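Local coordinates for aminopeptidase N (Francisella tularensis subsp. tularensis, PDB 5DLL), which is a zinc-dependent M1-family aminopeptidase that releases N-terminal amino acids from peptides, probably those left by intracellular protein breakdown, at residues T42-N47 against V108-S113; L104-E109 against K139-L144; M499-P504 against A530-S535. All coordinates share one frame; numbering follows the deposited sequence.

Interactions 1 and 2 are two sides of one site. Both use strand 101-110 of the N-terminal domain, share Val-108 and Glu-109, and meet at a sodium ion, with centres about 8 Å apart. Interaction 1 is mainly backbone pairing inside a sheet, buried on one face and more open on the other; interaction 2 joins that sheet to the loop 139-144 through ion coordination and apolar packing, without a direct hydrogen bond, and its touching residues are all buried. Interaction 3 lies across the chain's centre, its own centre about 68 and 66 Å from those of interactions 1 and 2. It is again antiparallel pairing, in the Ig-like domain, but without a metal, and its loop end reaches the surface.

Interaction 1. Residues T42-N47 against V108-S113; sequences TRVTAN and VEINPS. With NA (sodium ion), chain R.
Thr-42 and Ile-110 exchange both of their backbone hydrogen bonds, Thr-42 N to Ile-110 O and Ile-110 N to Thr-42 O, each 3.0 Å long. Further along, Val-44 N donates to Val-108 O at 2.7 Å with an almost straight N-H...O angle of 171°, while the return bond from Val-108 N to Val-44 O is weak. That carbonyl has another task: Val-44 O binds a sodium ion at 2.3 Å.

The closely packed side is the buried face bearing Thr-42, Val-44, Val-108 and Ile-110. CG1 of Ile-110 sits between its own backbone N and carbonyl carbon (chi1 56°), next to Thr-42 CB at 3.9 Å, and carries CD1 across to Val-44 CG2. Past the end of the strand, the Pro-112 ring lays CG 3.4 Å from Thr-42 OG1, whose hydrogen-bond partner is the carbonyl of Asp-38. The opposite face is looser and more open to solvent. There Arg-43 and Glu-109 stand side by side, yet Arg-43 NE remains 6.2 Å from Glu-109 OE1, too far for a salt bridge. Such pairing is classic antiparallel beta structure, here within the mixed sheet of the M1 N-terminal domain.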
ATOM      1  N   THR A  42      25.642  11.460 -22.741  1.00 52.06           N
ATOM      2  CA  THR A  42      25.859  11.963 -21.386  1.00 47.51           C
ATOM      3  C   THR A  42      27.141  11.352 -20.812  1.00 47.36           C
ATOM      4  O   THR A  42      27.310  10.132 -20.837  1.00 44.27           O
ATOM      5  CB  THR A  42      24.669  11.619 -20.464  1.00 44.20           C
ATOM      6  OG1 THR A  42      23.475  12.250 -20.952  1.00 38.88           O
ATOM      7  CG2 THR A  42      24.937  12.075 -19.034  1.00 42.92           C
ATOM      8  N   ARG A  43      28.035  12.200 -20.305  1.00 47.72           N
ATOM      9  CA  ARG A  43      29.326  11.749 -19.781  1.00 49.38           C
ATOM     10  C   ARG A  43      29.323  11.737 -18.258  1.00 44.97           C
ATOM     11  O   ARG A  43      29.045  12.758 -17.634  1.00 50.62           O
ATOM     12  CB  ARG A  43      30.462  12.648 -20.273  1.00 57.87           C
ATOM     13  CG  ARG A  43      30.831  12.458 -21.735  1.00 71.87           C
ATOM     14  CD  ARG A  43      31.938  13.420 -22.147  1.00 82.70           C
ATOM     15  NE  ARG A  43      33.235  13.068 -21.563  1.00 82.96           N
ATOM     16  CZ  ARG A  43      34.299  13.873 -21.520  1.00 89.08           C
ATOM     17  NH1 ARG A  43      34.250  15.107 -22.016  1.00 90.17           N
ATOM     18  NH2 ARG A  43      35.426  13.440 -20.967  1.00 95.15           N
ATOM     19  N   VAL A  44      29.654  10.585 -17.676  1.00 41.01           N
ATOM     20  CA  VAL A  44      29.665  10.404 -16.226  1.00 38.85           C
ATOM     21  C   VAL A  44      31.068  10.055 -15.706  1.00 41.47           C
ATOM     22  O   VAL A  44      31.500   8.879 -15.707  1.00 44.01           O
ATOM     23  CB  VAL A  44      28.650   9.326 -15.790  1.00 39.91           C
ATOM     24  CG1 VAL A  44      28.534   9.283 -14.272  1.00 39.85           C
ATOM     25  CG2 VAL A  44      27.290   9.586 -16.429  1.00 39.27           C
ATOM     26  N   THR A  45      31.772  11.099 -15.266  1.00 40.66           N
ATOM     27  CA  THR A  45      33.021  10.952 -14.524  1.00 39.90           C
ATOM     28  C   THR A  45      32.668  10.617 -13.082  1.00 36.76           C
ATOM     29  O   THR A  45      31.727  11.182 -12.534  1.00 33.86           O
ATOM     30  CB  THR A  45      33.852  12.252 -14.535  1.00 43.33           C
ATOM     31  OG1 THR A  45      33.917  12.780 -15.867  1.00 44.22           O
ATOM     32  CG2 THR A  45      35.270  11.992 -14.015  1.00 43.77           C
ATOM     33  N   ALA A  46      33.417   9.703 -12.472  1.00 37.48           N
ATOM     34  CA  ALA A  46      33.139   9.272 -11.100  1.00 36.68           C
ATOM     35  C   ALA A  46      34.413   8.923 -10.345  1.00 40.67           C
ATOM     36  O   ALA A  46      35.183   8.065 -10.781  1.00 37.22           O
ATOM     37  CB  ALA A  46      32.190   8.083 -11.090  1.00 33.19           C
ATOM     38  N   ASN A  47      34.617   9.588  -9.208  1.00 44.71           N
ATOM     39  CA  ASN A  47      35.742   9.307  -8.328  1.00 46.79           C
ATOM     40  C   ASN A  47      35.267   8.521  -7.122  1.00 41.98           C
ATOM     41  O   ASN A  47      34.585   9.058  -6.255  1.00 48.64           O
ATOM     42  CB  ASN A  47      36.400  10.602  -7.864  1.00 53.91           C
ATOM     43  CG  ASN A  47      37.345  11.175  -8.890  1.00 51.91           C
ATOM     44  OD1 ASN A  47      38.532  11.331  -8.625  1.00 64.54           O
ATOM     45  ND2 ASN A  47      36.824  11.497 -10.066  1.00 55.71           N
ATOM     46  N   VAL A 108      32.669   7.595 -18.276  1.00 42.01           N
ATOM     47  CA  VAL A 108      31.742   6.687 -18.956  1.00 41.09           C
ATOM     48  C   VAL A 108      30.756   7.514 -19.787  1.00 43.42           C
ATOM     49  O   VAL A 108      30.460   8.653 -19.434  1.00 46.42           O
ATOM     50  CB  VAL A 108      30.992   5.813 -17.915  1.00 40.42           C
ATOM     51  CG1 VAL A 108      29.632   5.340 -18.410  1.00 45.72           C
ATOM     52  CG2 VAL A 108      31.846   4.623 -17.504  1.00 39.92           C
ATOM     53  N   GLU A 109      30.258   6.942 -20.885  1.00 46.77           N
ATOM     54  CA  GLU A 109      29.241   7.594 -21.720  1.00 44.95           C
ATOM     55  C   GLU A 109      27.981   6.732 -21.805  1.00 40.39           C
ATOM     56  O   GLU A 109      28.063   5.510 -21.893  1.00 40.54           O
ATOM     57  CB  GLU A 109      29.797   7.852 -23.120  1.00 51.29           C
ATOM     58  CG  GLU A 109      28.868   8.626 -24.043  1.00 55.36           C
ATOM     59  CD  GLU A 109      29.406   8.696 -25.456  1.00 60.95           C
ATOM     60  OE1 GLU A 109      30.497   9.275 -25.645  1.00 61.72           O
ATOM     61  OE2 GLU A 109      28.741   8.169 -26.375  1.00 67.36           O
ATOM     62  N   ILE A 110      26.818   7.378 -21.791  1.00 39.54           N
ATOM     63  CA  ILE A 110      25.532   6.678 -21.805  1.00 40.63           C
ATOM     64  C   ILE A 110      24.488   7.432 -22.623  1.00 42.80           C
ATOM     65  O   ILE A 110      24.620   8.629 -22.874  1.00 42.54           O
ATOM     66  CB  ILE A 110      24.982   6.467 -20.378  1.00 40.56           C
ATOM     67  CG1 ILE A 110      24.858   7.807 -19.642  1.00 43.38           C
ATOM     68  CG2 ILE A 110      25.878   5.513 -19.599  1.00 40.57           C
ATOM     69  CD1 ILE A 110      24.247   7.699 -18.261  1.00 43.36           C
ATOM     70  N   ASN A 111      23.442   6.713 -23.016  1.00 48.37           N
ATOM     71  CA  ASN A 111      22.418   7.235 -23.912  1.00 47.36           C
ATOM     72  C   ASN A 111      21.046   7.193 -23.237  1.00 49.35           C
ATOM     73  O   ASN A 111      20.364   6.166 -23.274  1.00 57.55           O
ATOM     74  CB  ASN A 111      22.417   6.420 -25.210  1.00 44.74           C
ATOM     75  CG  ASN A 111      21.745   7.142 -26.363  1.00 51.02           C
ATOM     76  OD1 ASN A 111      20.973   8.084 -26.173  1.00 51.65           O
ATOM     77  ND2 ASN A 111      22.039   6.691 -27.578  1.00 55.66           N
ATOM     78  N   PRO A 112      20.656   8.305 -22.584  1.00 45.55           N
ATOM     79  CA  PRO A 112      19.337   8.423 -21.958  1.00 44.11           C
ATOM     80  C   PRO A 112      18.192   8.377 -22.962  1.00 45.00           C
ATOM     81  O   PRO A 112      17.151   7.778 -22.684  1.00 46.77           O
ATOM     82  CB  PRO A 112      19.393   9.795 -21.277  1.00 41.62           C
ATOM     83  CG  PRO A 112      20.840  10.046 -21.055  1.00 39.37           C
ATOM     84  CD  PRO A 112      21.522   9.446 -22.238  1.00 44.15           C
ATOM     85  N   SER A 113      18.393   9.000 -24.120  1.00 43.49           N
ATOM     86  CA  SER A 113      17.386   9.026 -25.172  1.00 46.51           C
ATOM     87  C   SER A 113      16.982   7.621 -25.603  1.00 49.80           C
ATOM     88  O   SER A 113      15.827   7.394 -25.976  1.00 46.32           O
ATOM     89  CB  SER A 113      17.914   9.800 -26.374  1.00 49.73           C
ATOM     90  OG  SER A 113      16.942   9.871 -27.396  1.00 64.15           O
TER
HETATM   91 NA    NA R 917      32.299   7.073 -14.597  1.00 56.96          NA

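Interaction 2. Residues L104-E109 against K139-L144; sequences LQTVVE and KITYYL. With NA (sodium ion), chain R.
Thr-106 and Thr-141 meet through a sodium ion held between the strand 104-109 and the loop 139-144. Thr-106 grips it twice, by its backbone O at 2.2 Å and its OG1 at 2.5 Å. OG1, turned between the backbone N and the carbonyl carbon (chi1 73°), lies beside the residue's own carbonyl, and both oxygens reach the same ion. Thr-141 OG1 arrives from the loop, also 2.5 Å from the metal. The two hydroxyl oxygens are 3.4 Å apart and are linked by the shared cation, not by a hydrogen bond. Val-44 O, from the adjoining strand 42-52, is the fourth protein ligand.

Val-108 walls the site with carbon. Its CB lies 3.8 Å from the sodium ion and faces Thr-141 OG1 at a slightly greater distance. From there the methyls part: CG1 extends to the backbone O of Ile-140, 3.8 Å away, whereas CG2 passes beside the ion and ends at the edge of the Tyr-142 ring, near the ring plane and 4.0 Å from CD2. The valine and tyrosine side chains cross at about a right angle, and the contact between them is purely apolar.

All four protein ligands are therefore uncharged oxygens, two carbonyls and two hydroxyls, as suits a hard monovalent cation. No hydrogen bond links the strand segment and the loop segment directly; the shared ion ties the irregular segment 139-144 to two neighbouring strands of the sheet, and the oxygen dipoles probably stabilise the buried positive charge without neutralising it.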
ATOM      1  N   LEU A 104      39.516   5.472  -7.434  1.00 42.03           N
ATOM      2  CA  LEU A 104      39.308   4.975  -8.782  1.00 41.51           C
ATOM      3  C   LEU A 104      38.445   5.942  -9.585  1.00 40.81           C
ATOM      4  O   LEU A 104      37.270   6.124  -9.278  1.00 51.71           O
ATOM      5  CB  LEU A 104      38.630   3.609  -8.726  1.00 45.76           C
ATOM      6  CG  LEU A 104      38.338   2.949 -10.075  1.00 48.97           C
ATOM      7  CD1 LEU A 104      39.627   2.709 -10.843  1.00 53.21           C
ATOM      8  CD2 LEU A 104      37.574   1.649  -9.877  1.00 50.91           C
ATOM      9  N   GLN A 105      39.028   6.547 -10.617  1.00 41.29           N
ATOM     10  CA  GLN A 105      38.292   7.430 -11.512  1.00 42.31           C
ATOM     11  C   GLN A 105      37.895   6.702 -12.786  1.00 42.13           C
ATOM     12  O   GLN A 105      38.741   6.102 -13.436  1.00 39.07           O
ATOM     13  CB  GLN A 105      39.136   8.650 -11.880  1.00 52.74           C
ATOM     14  CG  GLN A 105      38.411   9.630 -12.797  1.00 62.63           C
ATOM     15  CD  GLN A 105      39.263  10.813 -13.193  1.00 72.95           C
ATOM     16  OE1 GLN A 105      40.164  11.219 -12.463  1.00 88.41           O
ATOM     17  NE2 GLN A 105      38.981  11.376 -14.361  1.00 86.33           N
ATOM     18  N   THR A 106      36.613   6.779 -13.143  1.00 45.79           N
ATOM     19  CA  THR A 106      36.118   6.269 -14.422  1.00 43.43           C
ATOM     20  C   THR A 106      35.307   7.344 -15.135  1.00 42.69           C
ATOM     21  O   THR A 106      34.389   7.919 -14.541  1.00 49.15           O
ATOM     22  CB  THR A 106      35.187   5.040 -14.257  1.00 47.35           C
ATOM     23  OG1 THR A 106      33.910   5.450 -13.725  1.00 59.20           O
ATOM     24  CG2 THR A 106      35.821   3.979 -13.365  1.00 45.88           C
ATOM     25  N   VAL A 107      35.630   7.595 -16.401  1.00 42.64           N
ATOM     26  CA  VAL A 107      34.743   8.354 -17.285  1.00 40.65           C
ATOM     27  C   VAL A 107      33.973   7.362 -18.147  1.00 38.87           C
ATOM     28  O   VAL A 107      34.554   6.419 -18.678  1.00 41.64           O
ATOM     29  CB  VAL A 107      35.502   9.342 -18.191  1.00 39.52           C
ATOM     30  CG1 VAL A 107      34.525  10.116 -19.068  1.00 37.23           C
ATOM     31  CG2 VAL A 107      36.340  10.295 -17.349  1.00 41.53           C
ATOM     32  N   VAL A 108      32.669   7.595 -18.276  1.00 42.01           N
ATOM     33  CA  VAL A 108      31.742   6.687 -18.956  1.00 41.09           C
ATOM     34  C   VAL A 108      30.756   7.514 -19.787  1.00 43.42           C
ATOM     35  O   VAL A 108      30.460   8.653 -19.434  1.00 46.42           O
ATOM     36  CB  VAL A 108      30.992   5.813 -17.915  1.00 40.42           C
ATOM     37  CG1 VAL A 108      29.632   5.340 -18.410  1.00 45.72           C
ATOM     38  CG2 VAL A 108      31.846   4.623 -17.504  1.00 39.92           C
ATOM     39  N   GLU A 109      30.258   6.942 -20.885  1.00 46.77           N
ATOM     40  CA  GLU A 109      29.241   7.594 -21.720  1.00 44.95           C
ATOM     41  C   GLU A 109      27.981   6.732 -21.805  1.00 40.39           C
ATOM     42  O   GLU A 109      28.063   5.510 -21.893  1.00 40.54           O
ATOM     43  CB  GLU A 109      29.797   7.852 -23.120  1.00 51.29           C
ATOM     44  CG  GLU A 109      28.868   8.626 -24.043  1.00 55.36           C
ATOM     45  CD  GLU A 109      29.406   8.696 -25.456  1.00 60.95           C
ATOM     46  OE1 GLU A 109      30.497   9.275 -25.645  1.00 61.72           O
ATOM     47  OE2 GLU A 109      28.741   8.169 -26.375  1.00 67.36           O
ATOM     48  N   LYS A 139      23.583   0.949 -14.335  1.00 33.68           N
ATOM     49  CA  LYS A 139      23.363   1.478 -15.688  1.00 36.57           C
ATOM     50  C   LYS A 139      23.717   2.970 -15.859  1.00 39.45           C
ATOM     51  O   LYS A 139      23.332   3.584 -16.862  1.00 36.37           O
ATOM     52  CB  LYS A 139      21.902   1.283 -16.114  1.00 36.87           C
ATOM     53  CG  LYS A 139      21.436  -0.156 -16.207  1.00 42.44           C
ATOM     54  CD  LYS A 139      20.088  -0.222 -16.909  1.00 50.30           C
ATOM     55  CE  LYS A 139      19.497  -1.625 -16.891  1.00 59.04           C
ATOM     56  NZ  LYS A 139      18.151  -1.665 -17.534  1.00 57.29           N
ATOM     57  N   ILE A 140      24.425   3.555 -14.893  1.00 41.95           N
ATOM     58  CA  ILE A 140      24.817   4.965 -14.963  1.00 40.66           C
ATOM     59  C   ILE A 140      26.336   5.091 -14.943  1.00 37.31           C
ATOM     60  O   ILE A 140      26.913   5.771 -15.786  1.00 37.82           O
ATOM     61  CB  ILE A 140      24.188   5.782 -13.815  1.00 43.52           C
ATOM     62  CG1 ILE A 140      22.660   5.726 -13.918  1.00 46.41           C
ATOM     63  CG2 ILE A 140      24.671   7.228 -13.855  1.00 50.65           C
ATOM     64  CD1 ILE A 140      21.926   6.376 -12.768  1.00 45.88           C
ATOM     65  N   THR A 141      26.972   4.456 -13.963  1.00 36.33           N
ATOM     66  CA  THR A 141      28.425   4.297 -13.956  1.00 37.74           C
ATOM     67  C   THR A 141      28.749   3.018 -13.195  1.00 34.80           C
ATOM     68  O   THR A 141      27.848   2.388 -12.634  1.00 33.64           O
ATOM     69  CB  THR A 141      29.153   5.537 -13.369  1.00 42.32           C
ATOM     70  OG1 THR A 141      30.521   5.584 -13.822  1.00 50.16           O
ATOM     71  CG2 THR A 141      29.101   5.547 -11.844  1.00 43.28           C
ATOM     72  N   TYR A 142      30.023   2.633 -13.199  1.00 37.25           N
ATOM     73  CA  TYR A 142      30.466   1.387 -12.571  1.00 41.33           C
ATOM     74  C   TYR A 142      30.527   1.557 -11.060  1.00 43.23           C
ATOM     75  O   TYR A 142      31.213   2.450 -10.561  1.00 57.44           O
ATOM     76  CB  TYR A 142      31.841   0.959 -13.099  1.00 42.55           C
ATOM     77  CG  TYR A 142      31.825   0.348 -14.489  1.00 43.45           C
ATOM     78  CD1 TYR A 142      31.513  -0.994 -14.676  1.00 43.75           C
ATOM     79  CD2 TYR A 142      32.140   1.108 -15.612  1.00 43.84           C
ATOM     80  CE1 TYR A 142      31.503  -1.559 -15.943  1.00 48.33           C
ATOM     81  CE2 TYR A 142      32.134   0.549 -16.883  1.00 44.37           C
ATOM     82  CZ  TYR A 142      31.817  -0.784 -17.043  1.00 45.21           C
ATOM     83  OH  TYR A 142      31.811  -1.346 -18.301  1.00 46.67           O
ATOM     84  N   TYR A 143      29.818   0.690 -10.344  1.00 42.80           N
ATOM     85  CA  TYR A 143      29.657   0.812  -8.896  1.00 41.07           C
ATOM     86  C   TYR A 143      29.524  -0.565  -8.231  1.00 42.99           C
ATOM     87  O   TYR A 143      29.373  -1.580  -8.915  1.00 41.62           O
ATOM     88  CB  TYR A 143      28.406   1.647  -8.605  1.00 38.98           C
ATOM     89  CG  TYR A 143      28.454   2.387  -7.290  1.00 41.33           C
ATOM     90  CD1 TYR A 143      29.277   3.500  -7.131  1.00 39.64           C
ATOM     91  CD2 TYR A 143      27.678   1.983  -6.204  1.00 40.82           C
ATOM     92  CE1 TYR A 143      29.332   4.184  -5.931  1.00 38.37           C
ATOM     93  CE2 TYR A 143      27.730   2.662  -4.999  1.00 37.42           C
ATOM     94  CZ  TYR A 143      28.557   3.763  -4.872  1.00 37.21           C
ATOM     95  OH  TYR A 143      28.624   4.450  -3.684  1.00 42.11           O
ATOM     96  N   LEU A 144      29.598  -0.596  -6.902  1.00 40.69           N
ATOM     97  CA  LEU A 144      29.167  -1.769  -6.133  1.00 39.96           C
ATOM     98  C   LEU A 144      27.672  -1.614  -5.844  1.00 38.83           C
ATOM     99  O   LEU A 144      27.269  -1.163  -4.767  1.00 35.30           O
ATOM    100  CB  LEU A 144      29.964  -1.912  -4.837  1.00 40.60           C
ATOM    101  CG  LEU A 144      31.410  -2.392  -4.992  1.00 43.42           C
ATOM    102  CD1 LEU A 144      32.181  -2.155  -3.701  1.00 43.72           C
ATOM    103  CD2 LEU A 144      31.476  -3.859  -5.400  1.00 42.45           C
TER
HETATM  104 NA    NA R 917      32.299   7.073 -14.597  1.00 56.96          NA

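Interaction 3. Residues M499-P504 against A530-S535; sequences MGLINP and AKPVAS
Strands 499-502 and 533-535 run antiparallel, their axes 4.7 Å apart at closest approach and 153° between their directions, with Gly-500 paired to Ser-535 and Ile-502 to Val-533 by two hydrogen bonds each. The shortest of the four joins Ser-535 N to Gly-500 O at 2.9 Å. The longest, from Val-533 N to Ile-502 O, measures 3.1 Å.

On one face, Leu-501 sends CD2 to Ala-534 CB at 4.1 Å, while its CB faces Pro-532 CB. On the other face Val-533 places CG1 between its backbone N and carbonyl carbon (chi1 48°), from where it touches both the carbonyl oxygen and CB of Ile-502, the latter at 4.1 Å. Ile-502 CD1 leans toward Ser-535 CB. Beyond the strands the partners become loops: the Pro-504 ring meets the Ala-530 methyl through CD, 3.4 Å away, at the more exposed end of the contact.

Strand 495-502 is the middle of a three-stranded antiparallel sheet, with 508-516 on its other edge. Helix 552-561 packs against Ile-502 and Val-533, and Ser-535 OG is hydrogen-bonded to Asp-562 just past that helix; Tyr-473 of strand 472-480, from the second sheet of the Ig-like domain, packs on Pro-532 and Ala-534.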
ATOM      1  N   MET A 499      -6.612  -8.130  24.954  1.00 66.56           N
ATOM      2  CA  MET A 499      -7.899  -8.656  25.393  1.00 69.62           C
ATOM      3  C   MET A 499      -8.510  -7.932  26.591  1.00 67.84           C
ATOM      4  O   MET A 499      -7.888  -7.068  27.212  1.00 63.80           O
ATOM      5  CB  MET A 499      -7.760 -10.156  25.699  1.00 73.88           C
ATOM      6  CG  MET A 499      -6.644 -10.519  26.673  1.00 78.40           C
ATOM      7  SD  MET A 499      -7.117 -10.460  28.414  1.00 87.91           S
ATOM      8  CE  MET A 499      -8.198 -11.882  28.528  1.00 87.85           C
ATOM      9  N   GLY A 500      -9.757  -8.297  26.877  1.00 67.16           N
ATOM     10  CA  GLY A 500     -10.483  -7.823  28.047  1.00 68.88           C
ATOM     11  C   GLY A 500     -11.630  -8.771  28.341  1.00 70.13           C
ATOM     12  O   GLY A 500     -11.929  -9.658  27.541  1.00 69.29           O
ATOM     13  N   LEU A 501     -12.262  -8.598  29.495  1.00 73.81           N
ATOM     14  CA  LEU A 501     -13.454  -9.366  29.844  1.00 74.19           C
ATOM     15  C   LEU A 501     -14.618  -8.411  30.036  1.00 72.91           C
ATOM     16  O   LEU A 501     -14.441  -7.299  30.535  1.00 73.25           O
ATOM     17  CB  LEU A 501     -13.224 -10.185  31.116  1.00 76.88           C
ATOM     18  CG  LEU A 501     -12.154 -11.278  31.038  1.00 77.23           C
ATOM     19  CD1 LEU A 501     -12.011 -11.971  32.385  1.00 79.35           C
ATOM     20  CD2 LEU A 501     -12.469 -12.287  29.942  1.00 77.35           C
ATOM     21  N   ILE A 502     -15.804  -8.849  29.628  1.00 72.50           N
ATOM     22  CA  ILE A 502     -17.016  -8.054  29.768  1.00 73.66           C
ATOM     23  C   ILE A 502     -18.046  -8.871  30.553  1.00 75.65           C
ATOM     24  O   ILE A 502     -18.522  -9.899  30.076  1.00 76.26           O
ATOM     25  CB  ILE A 502     -17.590  -7.650  28.389  1.00 71.55           C
ATOM     26  CG1 ILE A 502     -16.468  -7.224  27.433  1.00 68.78           C
ATOM     27  CG2 ILE A 502     -18.604  -6.523  28.536  1.00 72.75           C
ATOM     28  CD1 ILE A 502     -16.949  -6.882  26.038  1.00 66.99           C
ATOM     29  N   ASN A 503     -18.369  -8.421  31.763  1.00 80.07           N
ATOM     30  CA  ASN A 503     -19.394  -9.077  32.587  1.00 83.39           C
ATOM     31  C   ASN A 503     -20.808  -8.670  32.128  1.00 88.16           C
ATOM     32  O   ASN A 503     -20.943  -7.777  31.285  1.00 91.87           O
ATOM     33  CB  ASN A 503     -19.152  -8.789  34.081  1.00 84.42           C
ATOM     34  CG  ASN A 503     -19.250  -7.314  34.434  1.00 83.46           C
ATOM     35  OD1 ASN A 503     -19.452  -6.459  33.573  1.00 80.29           O
ATOM     36  ND2 ASN A 503     -19.097  -7.012  35.719  1.00 84.48           N
ATOM     37  N   PRO A 504     -21.866  -9.322  32.663  1.00 90.64           N
ATOM     38  CA  PRO A 504     -23.232  -9.016  32.198  1.00 88.81           C
ATOM     39  C   PRO A 504     -23.671  -7.563  32.412  1.00 87.88           C
ATOM     40  O   PRO A 504     -24.596  -7.096  31.747  1.00 84.47           O
ATOM     41  CB  PRO A 504     -24.107  -9.967  33.022  1.00 92.09           C
ATOM     42  CG  PRO A 504     -23.191 -11.067  33.440  1.00 90.99           C
ATOM     43  CD  PRO A 504     -21.873 -10.398  33.672  1.00 89.25           C
ATOM     44  N   ALA A 530     -18.936 -12.979  37.721  1.00101.83           N
ATOM     45  CA  ALA A 530     -19.937 -13.345  36.719  1.00107.24           C
ATOM     46  C   ALA A 530     -19.296 -13.988  35.487  1.00118.60           C
ATOM     47  O   ALA A 530     -18.219 -13.569  35.061  1.00121.10           O
ATOM     48  CB  ALA A 530     -20.731 -12.114  36.316  1.00104.07           C
ATOM     49  N   LYS A 531     -19.971 -14.998  34.925  1.00114.97           N
ATOM     50  CA  LYS A 531     -19.530 -15.667  33.692  1.00110.85           C
ATOM     51  C   LYS A 531     -19.438 -14.657  32.543  1.00105.82           C
ATOM     52  O   LYS A 531     -20.465 -14.254  31.991  1.00105.43           O
ATOM     53  CB  LYS A 531     -20.494 -16.801  33.311  1.00106.26           C
ATOM     54  CG  LYS A 531     -20.228 -17.431  31.947  1.00110.89           C
ATOM     55  CD  LYS A 531     -21.132 -18.628  31.694  1.00119.58           C
ATOM     56  CE  LYS A 531     -20.562 -19.909  32.283  1.00120.35           C
ATOM     57  NZ  LYS A 531     -19.472 -20.479  31.441  1.00118.92           N
ATOM     58  N   PRO A 532     -18.209 -14.256  32.171  1.00 98.47           N
ATOM     59  CA  PRO A 532     -18.066 -13.166  31.228  1.00 91.48           C
ATOM     60  C   PRO A 532     -17.972 -13.646  29.786  1.00 85.61           C
ATOM     61  O   PRO A 532     -17.785 -14.839  29.531  1.00 83.96           O
ATOM     62  CB  PRO A 532     -16.735 -12.548  31.649  1.00 91.72           C
ATOM     63  CG  PRO A 532     -15.927 -13.716  32.121  1.00 92.51           C
ATOM     64  CD  PRO A 532     -16.889 -14.808  32.530  1.00 94.94           C
ATOM     65  N   VAL A 533     -18.111 -12.702  28.861  1.00 85.17           N
ATOM     66  CA  VAL A 533     -17.794 -12.927  27.452  1.00 88.69           C
ATOM     67  C   VAL A 533     -16.458 -12.233  27.172  1.00 80.66           C
ATOM     68  O   VAL A 533     -16.211 -11.122  27.653  1.00 67.11           O
ATOM     69  CB  VAL A 533     -18.919 -12.439  26.498  1.00 92.45           C
ATOM     70  CG1 VAL A 533     -19.381 -11.025  26.838  1.00 87.47           C
ATOM     71  CG2 VAL A 533     -18.478 -12.535  25.039  1.00 92.85           C
ATOM     72  N   ALA A 534     -15.594 -12.903  26.414  1.00 78.63           N
ATOM     73  CA  ALA A 534     -14.224 -12.434  26.210  1.00 73.11           C
ATOM     74  C   ALA A 534     -14.095 -11.555  24.965  1.00 63.62           C
ATOM     75  O   ALA A 534     -14.646 -11.874  23.909  1.00 63.59           O
ATOM     76  CB  ALA A 534     -13.274 -13.620  26.122  1.00 68.79           C
ATOM     77  N   SER A 535     -13.382 -10.441  25.114  1.00 63.63           N
ATOM     78  CA  SER A 535     -12.994  -9.585  23.995  1.00 64.58           C
ATOM     79  C   SER A 535     -11.557  -9.947  23.635  1.00 65.32           C
ATOM     80  O   SER A 535     -10.641  -9.666  24.405  1.00 63.66           O
ATOM     81  CB  SER A 535     -13.092  -8.113  24.393  1.00 60.85           C
ATOM     82  OG  SER A 535     -12.655  -7.272  23.346  1.00 67.76           O
TER